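PDB 1Q9J: Phthiocerol/phthiodiolone dimycocerosyl transferase from Mycobacterium tuberculosis, which probably transfers mycocerosyl groups from mycocerosic acid synthase onto phthiocerol and related alcohols, the last step in making dimycocerosate ester lipids. Local coordinates for residues 165-168 against 169-173; 9-12 against 13-16; 217-220 against 221-224; 299-302 against 303-307. All blocks are in the same frame, centred on the assembly; numbering follows the deposited sequence.

All four contacts are local, each at one end of a helix. Contacts 1 and 2 touch, although about 150 residues separate them: Glu165 OE1 lies 2.8 Å from Ser11 OG, a probable hydrogen bond. Both lie near the probable catalytic site. The side chain of Val16 is about 8 Å from that of His124, the probable proton acceptor, and that of Val167 about 9 Å from that of Asp128. Contact 3 lies across the centre of the chain from both, its centre about 42 Å from that of contact 1. Contact 4 is closer to contact 3, with centres about 22 Å apart. Its Ser305 side chain is about 8 Å from that of Arg312, probably important for carrier-protein recognition.

Contact 1: residues 165-168 against 169-173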
loop_
_atom_site.group_PDB
_atom_site.type_symbol
_atom_site.label_atom_id
_atom_site.label_comp_id
_atom_site.label_asym_id
_atom_site.label_seq_id
_atom_site.Cartn_x
_atom_site.Cartn_y
_atom_site.Cartn_z
ATOM N N GLU A 165 -5.756 5.646 -15.997
ATOM C CA GLU A 165 -6.179 6.457 -17.130
ATOM C C GLU A 165 -7.208 5.737 -17.992
ATOM O O GLU A 165 -7.876 6.355 -18.811
ATOM C CB GLU A 165 -5.004 6.906 -18.001
ATOM C CG GLU A 165 -3.755 6.102 -17.872
ATOM C CD GLU A 165 -2.986 6.411 -16.610
ATOM O OE1 GLU A 165 -3.096 5.615 -15.646
ATOM O OE2 GLU A 165 -2.272 7.450 -16.579
ATOM N N ALA A 166 -7.340 4.426 -17.822
ATOM C CA ALA A 166 -8.336 3.708 -18.597
ATOM C C ALA A 166 -9.683 3.958 -17.909
ATOM O O ALA A 166 -10.678 4.296 -18.557
ATOM C CB ALA A 166 -8.027 2.234 -18.615
ATOM N N VAL A 167 -9.692 3.822 -16.587
ATOM C CA VAL A 167 -10.897 4.020 -15.800
ATOM C C VAL A 167 -11.491 5.420 -15.973
ATOM O O VAL A 167 -12.712 5.592 -16.036
ATOM C CB VAL A 167 -10.606 3.739 -14.314
ATOM C CG1 VAL A 167 -11.725 4.287 -13.433
ATOM C CG2 VAL A 167 -10.461 2.241 -14.114
ATOM N N LEU A 168 -10.621 6.417 -16.064
ATOM C CA LEU A 168 -11.075 7.783 -16.251
ATOM C C LEU A 168 -11.627 7.946 -17.663
ATOM O O LEU A 168 -12.693 8.539 -17.878
ATOM C CB LEU A 168 -9.931 8.775 -16.015
ATOM C CG LEU A 168 -9.309 8.731 -14.607
ATOM C CD1 LEU A 168 -8.369 9.895 -14.451
ATOM C CD2 LEU A 168 -10.373 8.754 -13.537
ATOM N N ALA A 169 -10.909 7.410 -18.638
ATOM C CA ALA A 169 -11.377 7.516 -20.007
ATOM C C ALA A 169 -12.791 6.937 -20.154
ATOM O O ALA A 169 -13.618 7.530 -20.840
ATOM C CB ALA A 169 -10.405 6.811 -20.956
ATOM N N GLN A 170 -13.083 5.798 -19.522
ATOM C CA GLN A 170 -14.428 5.219 -19.633
ATOM C C GLN A 170 -15.455 6.246 -19.187
ATOM O O GLN A 170 -16.560 6.300 -19.723
ATOM C CB GLN A 170 -14.589 3.973 -18.762
ATOM C CG GLN A 170 -13.722 2.798 -19.168
ATOM C CD GLN A 170 -14.099 1.519 -18.432
ATOM O OE1 GLN A 170 -14.350 1.523 -17.220
ATOM N NE2 GLN A 170 -14.118 0.412 -19.162
ATOM N N ARG A 171 -15.086 7.040 -18.186
ATOM C CA ARG A 171 -15.957 8.083 -17.675
ATOM C C ARG A 171 -15.635 9.349 -18.448
ATOM O O ARG A 171 -14.944 9.306 -19.468
ATOM C CB ARG A 171 -15.717 8.318 -16.183
ATOM C CG ARG A 171 -16.334 7.258 -15.273
ATOM C CD ARG A 171 -15.258 6.599 -14.430
ATOM N NE ARG A 171 -15.293 5.130 -14.522
ATOM C CZ ARG A 171 -16.043 4.383 -13.731
ATOM N NH1 ARG A 171 -16.801 4.972 -12.813
ATOM N NH2 ARG A 171 -16.019 3.078 -13.853
ATOM N N GLY A 172 -16.129 10.483 -17.977
ATOM C CA GLY A 172 -15.842 11.716 -18.682
ATOM C C GLY A 172 -14.369 12.066 -18.594
ATOM O O GLY A 172 -13.707 12.306 -19.607
ATOM N N ILE A 173 -13.866 12.071 -17.364
ATOM C CA ILE A 173 -12.483 12.413 -17.056
ATOM C C ILE A 173 -11.499 12.144 -18.195
ATOM O O ILE A 173 -11.249 10.994 -18.571
ATOM C CB ILE A 173 -12.025 11.685 -15.779
ATOM C CG1 ILE A 173 -13.216 11.508 -14.831
ATOM C CG2 ILE A 173 -10.970 12.511 -15.074
ATOM C CD1 ILE A 173 -12.922 10.694 -13.584
#
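Glu165 and Ala166 accept the last two regular backbone bonds of helix 164-170 in this segment. Ala169 N bonds to Glu165 O at 3.2 Å, and Gln170 N to Ala166 O at 3.0 Å. The pattern then changes. Arg171 N reaches only three residues back, to Leu168 O, in a weak bond bent to 120°. Val167 O meets a side chain instead: Arg171 NE makes a weak bond to it at 3.0 Å. The carbonyl oxygen lies at the edge of the guanidinium, near its plane. The arginine chain bends at its second and third torsions to bring NE there, beside Val167 CG1 at 3.8 Å. Arg171 NH1 bonds the backbone oxygen of Pro274, which should help to limit rotation of the guanidinium. Past the helix the chain folds back, and Ile173 packs against Leu168. The methyls Ile173 CD1 and Leu168 CD2 touch, and Ile173 CG2 meets Leu168 CD1 at 3.7 Å. Val167 also touches Leu272 of a loop. The side chain of Val167 is about 9 Å from that of Asp128, which probably helps organise the active site. This is a helix C-terminus, where the i to i-4 backbone bonds give way to a weak i to i-3 bond.

Contact 2: residues 9-12 against 13-16; sequences KLSH and SEEV
Glu14 folds its side chain back over Ser11. Its CG is beside the backbone N (chi1 -48°), and the chain then extends to carry the carboxylate to the residue three places earlier. Glu14 OE1 accepts Ser11 N at 2.9 Å, in a straight bond of 180°, through the anti lone pair. Leu10 crosses this arm: its CD2 lies 3.9 Å from Glu14 CB. Leu10 also touches Trp65 of strand 65-69. Ser11 O starts the helix bonding and takes two donors. Glu14 N comes at 2.6 Å from above the carbonyl plane. Glu15 N comes at 3.2 Å and lies in that plane. On the outer side, Glu15 and His12 run side by side, with carboxylate and imidazole planes 67° apart. Glu15 OE1 approaches His12 CD2 obliquely at 3.9 Å. The buried Glu14 carboxylate is well supplied with partners, since OE2 forms a salt bridge with Arg8 and a weak hydrogen bond with Thr282. The backbone N-H, the arginine charge and the start of helix 12-19 would probably all favour its ionised form. Tied at both oxygens, the carboxylate joins the end of strand 6-9 to the helix that follows.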
loop_
_atom_site.group_PDB
_atom_site.type_symbol
_atom_site.label_atom_id
_atom_site.label_comp_id
_atom_site.label_asym_id
_atom_site.label_seq_id
_atom_site.Cartn_x
_atom_site.Cartn_y
_atom_site.Cartn_z
ATOM N N LYS A 9 0.338 -2.279 -23.063
ATOM C CA LYS A 9 1.435 -1.429 -22.637
ATOM C C LYS A 9 0.995 -0.856 -21.279
ATOM O O LYS A 9 -0.206 -0.778 -20.998
ATOM C CB LYS A 9 1.624 -0.322 -23.680
ATOM C CG LYS A 9 3.043 0.229 -23.840
ATOM C CD LYS A 9 3.209 0.936 -25.204
ATOM C CE LYS A 9 4.583 1.580 -25.395
ATOM N NZ LYS A 9 4.760 2.801 -24.561
ATOM N N LEU A 10 1.941 -0.496 -20.415
ATOM C CA LEU A 10 1.556 0.066 -19.116
ATOM C C LEU A 10 1.191 1.519 -19.295
ATOM O O LEU A 10 1.762 2.197 -20.142
ATOM C CB LEU A 10 2.695 0.003 -18.103
ATOM C CG LEU A 10 3.137 -1.335 -17.529
ATOM C CD1 LEU A 10 4.359 -1.079 -16.670
ATOM C CD2 LEU A 10 2.017 -1.972 -16.703
ATOM N N SER A 11 0.256 1.995 -18.481
ATOM C CA SER A 11 -0.201 3.382 -18.521
ATOM C C SER A 11 0.806 4.216 -17.746
ATOM O O SER A 11 1.427 3.720 -16.804
ATOM C CB SER A 11 -1.576 3.489 -17.862
ATOM O OG SER A 11 -1.456 3.505 -16.446
ATOM N N HIS A 12 0.959 5.482 -18.123
ATOM C CA HIS A 12 1.936 6.355 -17.460
ATOM C C HIS A 12 1.897 6.276 -15.935
ATOM O O HIS A 12 2.922 6.416 -15.259
ATOM C CB HIS A 12 1.761 7.801 -17.938
ATOM C CG HIS A 12 2.133 7.998 -19.381
ATOM N ND1 HIS A 12 1.344 7.554 -20.421
ATOM C CD2 HIS A 12 3.236 8.536 -19.955
ATOM C CE1 HIS A 12 1.942 7.809 -21.573
ATOM N NE2 HIS A 12 3.093 8.404 -21.318
ATOM N N SER A 13 0.713 6.027 -15.395
ATOM C CA SER A 13 0.540 5.916 -13.956
ATOM C C SER A 13 1.212 4.648 -13.396
ATOM O O SER A 13 1.714 4.637 -12.271
ATOM C CB SER A 13 -0.962 5.934 -13.661
ATOM O OG SER A 13 -1.276 5.399 -12.399
ATOM N N GLU A 14 1.241 3.587 -14.196
ATOM C CA GLU A 14 1.826 2.316 -13.774
ATOM C C GLU A 14 3.347 2.259 -13.938
ATOM O O GLU A 14 4.038 1.576 -13.176
ATOM C CB GLU A 14 1.153 1.198 -14.565
ATOM C CG GLU A 14 -0.349 1.366 -14.537
ATOM C CD GLU A 14 -1.124 0.319 -15.304
ATOM O OE1 GLU A 14 -0.925 0.216 -16.541
ATOM O OE2 GLU A 14 -1.935 -0.393 -14.648
ATOM N N GLU A 15 3.863 2.994 -14.918
ATOM C CA GLU A 15 5.294 3.025 -15.183
ATOM C C GLU A 15 6.151 3.370 -13.990
ATOM O O GLU A 15 7.299 2.964 -13.925
ATOM C CB GLU A 15 5.605 3.982 -16.330
ATOM C CG GLU A 15 4.928 3.551 -17.608
ATOM C CD GLU A 15 5.477 4.223 -18.841
ATOM O OE1 GLU A 15 5.452 5.480 -18.907
ATOM O OE2 GLU A 15 5.930 3.485 -19.756
ATOM N N VAL A 16 5.620 4.122 -13.040
ATOM C CA VAL A 16 6.437 4.436 -11.882
ATOM C C VAL A 16 6.958 3.120 -11.303
ATOM O O VAL A 16 8.151 2.975 -11.065
ATOM C CB VAL A 16 5.635 5.173 -10.783
ATOM C CG1 VAL A 16 6.554 5.537 -9.619
ATOM C CG2 VAL A 16 5.017 6.442 -11.364
#

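Contact 3: residues 217-220 against 221-224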
loop_
_atom_site.group_PDB
_atom_site.type_symbol
_atom_site.label_atom_id
_atom_site.label_comp_id
_atom_site.label_asym_id
_atom_site.label_seq_id
_atom_site.Cartn_x
_atom_site.Cartn_y
_atom_site.Cartn_z
ATOM N N TRP A 217 4.380 -0.622 17.868
ATOM C CA TRP A 217 3.007 -0.976 18.199
ATOM C C TRP A 217 2.399 -0.116 19.309
ATOM O O TRP A 217 2.984 0.870 19.770
ATOM C CB TRP A 217 2.913 -2.443 18.621
ATOM C CG TRP A 217 3.058 -3.421 17.516
ATOM C CD1 TRP A 217 4.140 -3.588 16.713
ATOM C CD2 TRP A 217 2.092 -4.396 17.106
ATOM N NE1 TRP A 217 3.912 -4.605 15.823
ATOM C CE2 TRP A 217 2.657 -5.121 16.041
ATOM C CE3 TRP A 217 0.796 -4.725 17.534
ATOM C CZ2 TRP A 217 1.973 -6.171 15.389
ATOM C CZ3 TRP A 217 0.114 -5.771 16.886
ATOM C CH2 TRP A 217 0.706 -6.475 15.827
ATOM N N LEU A 218 1.197 -0.514 19.716
ATOM C CA LEU A 218 0.438 0.145 20.766
ATOM C C LEU A 218 -0.378 -0.896 21.498
ATOM O O LEU A 218 -0.953 -1.798 20.883
ATOM C CB LEU A 218 -0.493 1.199 20.177
ATOM C CG LEU A 218 0.128 2.587 20.095
ATOM C CD1 LEU A 218 -0.831 3.563 19.438
ATOM C CD2 LEU A 218 0.463 3.031 21.506
ATOM N N SER A 219 -0.421 -0.769 22.819
ATOM C CA SER A 219 -1.164 -1.702 23.653
ATOM C C SER A 219 -2.645 -1.631 23.339
ATOM O O SER A 219 -3.165 -0.563 23.010
ATOM C CB SER A 219 -0.950 -1.376 25.134
ATOM O OG SER A 219 -1.266 -0.019 25.403
ATOM N N LYS A 220 -3.319 -2.773 23.437
ATOM C CA LYS A 220 -4.751 -2.839 23.184
ATOM C C LYS A 220 -5.418 -1.658 23.880
ATOM O O LYS A 220 -6.401 -1.110 23.388
ATOM C CB LYS A 220 -5.327 -4.149 23.727
ATOM C CG LYS A 220 -4.869 -5.391 22.974
ATOM C CD LYS A 220 -4.918 -6.625 23.865
ATOM C CE LYS A 220 -3.848 -6.547 24.963
ATOM N NZ LYS A 220 -3.859 -7.725 25.885
ATOM N N GLN A 221 -4.871 -1.261 25.024
ATOM C CA GLN A 221 -5.429 -0.139 25.758
ATOM C C GLN A 221 -5.082 1.198 25.120
ATOM O O GLN A 221 -5.978 1.944 24.744
ATOM C CB GLN A 221 -4.964 -0.147 27.213
ATOM C CG GLN A 221 -5.983 -0.730 28.187
ATOM C CD GLN A 221 -7.403 -0.234 27.923
ATOM O OE1 GLN A 221 -8.135 -0.817 27.118
ATOM N NE2 GLN A 221 -7.788 0.855 28.586
ATOM N N GLN A 222 -3.795 1.503 24.999
ATOM C CA GLN A 222 -3.382 2.769 24.406
ATOM C C GLN A 222 -4.112 3.049 23.099
ATOM O O GLN A 222 -4.326 4.207 22.735
ATOM C CB GLN A 222 -1.883 2.781 24.136
ATOM C CG GLN A 222 -1.021 2.925 25.349
ATOM C CD GLN A 222 0.427 2.718 24.996
ATOM O OE1 GLN A 222 0.808 1.651 24.512
ATOM N NE2 GLN A 222 1.246 3.736 25.228
ATOM N N THR A 223 -4.476 1.993 22.377
ATOM C CA THR A 223 -5.198 2.167 21.119
ATOM C C THR A 223 -6.584 2.701 21.492
ATOM O O THR A 223 -6.946 3.815 21.103
ATOM C CB THR A 223 -5.327 0.822 20.334
ATOM O OG1 THR A 223 -4.026 0.252 20.149
ATOM C CG2 THR A 223 -5.937 1.054 18.958
ATOM N N SER A 224 -7.331 1.919 22.274
ATOM C CA SER A 224 -8.677 2.291 22.724
ATOM C C SER A 224 -8.760 3.714 23.270
ATOM O O SER A 224 -9.791 4.379 23.150
ATOM C CB SER A 224 -9.169 1.309 23.791
ATOM O OG SER A 224 -9.345 0.025 23.222
#
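The Gln222 amide has Leu218 over one face and Ser219 at its oxygen end. Leu218 CD2 sits 3.5 Å from Gln222 CD, and the two side chains cross at about a right angle. Gln222 OE1 accepts twice from Ser219. Ser219 N comes at 3.2 Å, tilted 17° from the amide plane. Ser219 OG comes at 2.8 Å, well to the side of the C=O direction. These two bonds should fix the rotation of the amide. Ser219 OG also accepts Gln222 N at 3.0 Å, which caps the helix. Its position between the backbone N and the carbonyl carbon (chi1 54°) turns the hydroxyl to that N-H. Each residue therefore bonds the backbone N-H of the other, and the pair is a capping box with Ser219 as N-cap. Ser219 O is gripped twice as well. Thr223 N bonds to it at 2.9 Å, and Thr223 OG1 at 3.1 Å from above the carbonyl plane. One residue further on, Ser224 OG donates to Lys220 O at 3.2 Å. The box opens helix 220-230 just after strand 213-216. Thr223 OG1 also bonds Leu388 N of the adjacent strand 387-393, which Leu218 touches too. Leu218 and Gln222 both pack on Cys411 of helix 399-412.

Contact 4: residues 299-302 against 303-307; sequences DIVD and LASDI
Asp299 and Ile300 accept the first backbone bonds of helix 300-317, from Leu303 N at 2.9 Å and from Ala304 N at 2.8 Å. This is a capped helix N-terminus, with Asp299 as the N-cap. Its carboxylate reaches forward to the first turn. A chi1 of 179° puts CG opposite the backbone N, and OD1 then accepts Asp302 N at 3.3 Å. The donor meets OD1 on the anti side, 18° out of the carboxylate plane. OD1 also takes a hydrogen bond from the hydroxyl of Tyr417, so one oxygen joins the helix start to the C-terminal part of the chain. The helix end and these donors would probably stabilise the negative charge. Further along, Asp306 N bonds to Asp302 O at 3.2 Å. Asp306 CB lies 3.5 Å from the same oxygen, while its OD2 bonds the hydroxyl of Tyr290 on strand 285-292. The apolar side chains seat the helix on its neighbours. Ile300 packs on Ala243 and Leu247, and Leu303 on Leu246, all of helix 237-253. Val301, Ala304 and Ser305 touch Leu235 of a loop. Ser305 makes two bonds to one acceptor. Its N donates to Val301 O at 2.8 Å, and its OG, 3.9 Å from Val301 CG1, adds a weak bond to that same oxygen at 3.3 Å.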
loop_
_atom_site.group_PDB
_atom_site.type_symbol
_atom_site.label_atom_id
_atom_site.label_comp_id
_atom_site.label_asym_id
_atom_site.label_seq_id
_atom_site.Cartn_x
_atom_site.Cartn_y
_atom_site.Cartn_z
ATOM N N ASP A 299 -2.661 23.109 17.257
ATOM C CA ASP A 299 -3.325 22.062 18.021
ATOM C C ASP A 299 -3.656 20.822 17.195
ATOM O O ASP A 299 -4.014 20.913 16.022
ATOM C CB ASP A 299 -4.593 22.627 18.661
ATOM C CG ASP A 299 -5.355 21.593 19.455
ATOM O OD1 ASP A 299 -6.359 21.072 18.928
ATOM O OD2 ASP A 299 -4.943 21.299 20.600
ATOM N N ILE A 300 -3.530 19.661 17.828
ATOM C CA ILE A 300 -3.803 18.384 17.183
ATOM C C ILE A 300 -5.132 18.380 16.449
ATOM O O ILE A 300 -5.165 18.285 15.223
ATOM C CB ILE A 300 -3.761 17.230 18.227
ATOM C CG1 ILE A 300 -2.353 16.635 18.265
ATOM C CG2 ILE A 300 -4.780 16.146 17.907
ATOM C CD1 ILE A 300 -1.944 15.953 16.984
ATOM N N VAL A 301 -6.226 18.491 17.196
ATOM C CA VAL A 301 -7.551 18.489 16.596
ATOM C C VAL A 301 -7.677 19.566 15.524
ATOM O O VAL A 301 -8.253 19.326 14.472
ATOM C CB VAL A 301 -8.629 18.701 17.659
ATOM C CG1 VAL A 301 -9.995 18.398 17.073
ATOM C CG2 VAL A 301 -8.349 17.817 18.854
ATOM N N ASP A 302 -7.135 20.748 15.781
ATOM C CA ASP A 302 -7.213 21.817 14.800
ATOM C C ASP A 302 -6.655 21.350 13.464
ATOM O O ASP A 302 -7.297 21.503 12.424
ATOM C CB ASP A 302 -6.443 23.049 15.282
ATOM C CG ASP A 302 -7.358 24.144 15.821
ATOM O OD1 ASP A 302 -8.054 23.900 16.832
ATOM O OD2 ASP A 302 -7.373 25.251 15.228
ATOM N N LEU A 303 -5.459 20.770 13.505
ATOM C CA LEU A 303 -4.777 20.264 12.307
ATOM C C LEU A 303 -5.543 19.082 11.704
ATOM O O LEU A 303 -5.866 19.081 10.521
ATOM C CB LEU A 303 -3.350 19.831 12.671
ATOM C CG LEU A 303 -2.409 19.412 11.551
ATOM C CD1 LEU A 303 -2.164 20.578 10.626
ATOM C CD2 LEU A 303 -1.104 18.912 12.149
ATOM N N ALA A 304 -5.829 18.086 12.535
ATOM C CA ALA A 304 -6.552 16.906 12.100
ATOM C C ALA A 304 -7.827 17.262 11.342
ATOM O O ALA A 304 -8.064 16.768 10.235
ATOM C CB ALA A 304 -6.891 16.040 13.297
ATOM N N SER A 305 -8.647 18.127 11.938
ATOM C CA SER A 305 -9.922 18.534 11.337
ATOM C C SER A 305 -9.769 19.300 10.035
ATOM O O SER A 305 -10.553 19.117 9.101
ATOM C CB SER A 305 -10.732 19.376 12.327
ATOM O OG SER A 305 -11.283 18.549 13.347
ATOM N N ASP A 306 -8.759 20.158 9.972
ATOM C CA ASP A 306 -8.537 20.931 8.768
ATOM C C ASP A 306 -8.200 19.999 7.602
ATOM O O ASP A 306 -8.686 20.181 6.481
ATOM C CB ASP A 306 -7.417 21.939 8.991
ATOM C CG ASP A 306 -7.262 22.885 7.828
ATOM O OD1 ASP A 306 -8.278 23.480 7.395
ATOM O OD2 ASP A 306 -6.125 23.041 7.340
ATOM N N ILE A 307 -7.365 19.000 7.871
ATOM C CA ILE A 307 -6.994 18.042 6.839
ATOM C C ILE A 307 -8.257 17.352 6.331
ATOM O O ILE A 307 -8.584 17.423 5.143
ATOM C CB ILE A 307 -6.030 16.955 7.376
ATOM C CG1 ILE A 307 -4.776 17.604 7.959
ATOM C CG2 ILE A 307 -5.634 15.996 6.239
ATOM C CD1 ILE A 307 -3.753 16.612 8.479
#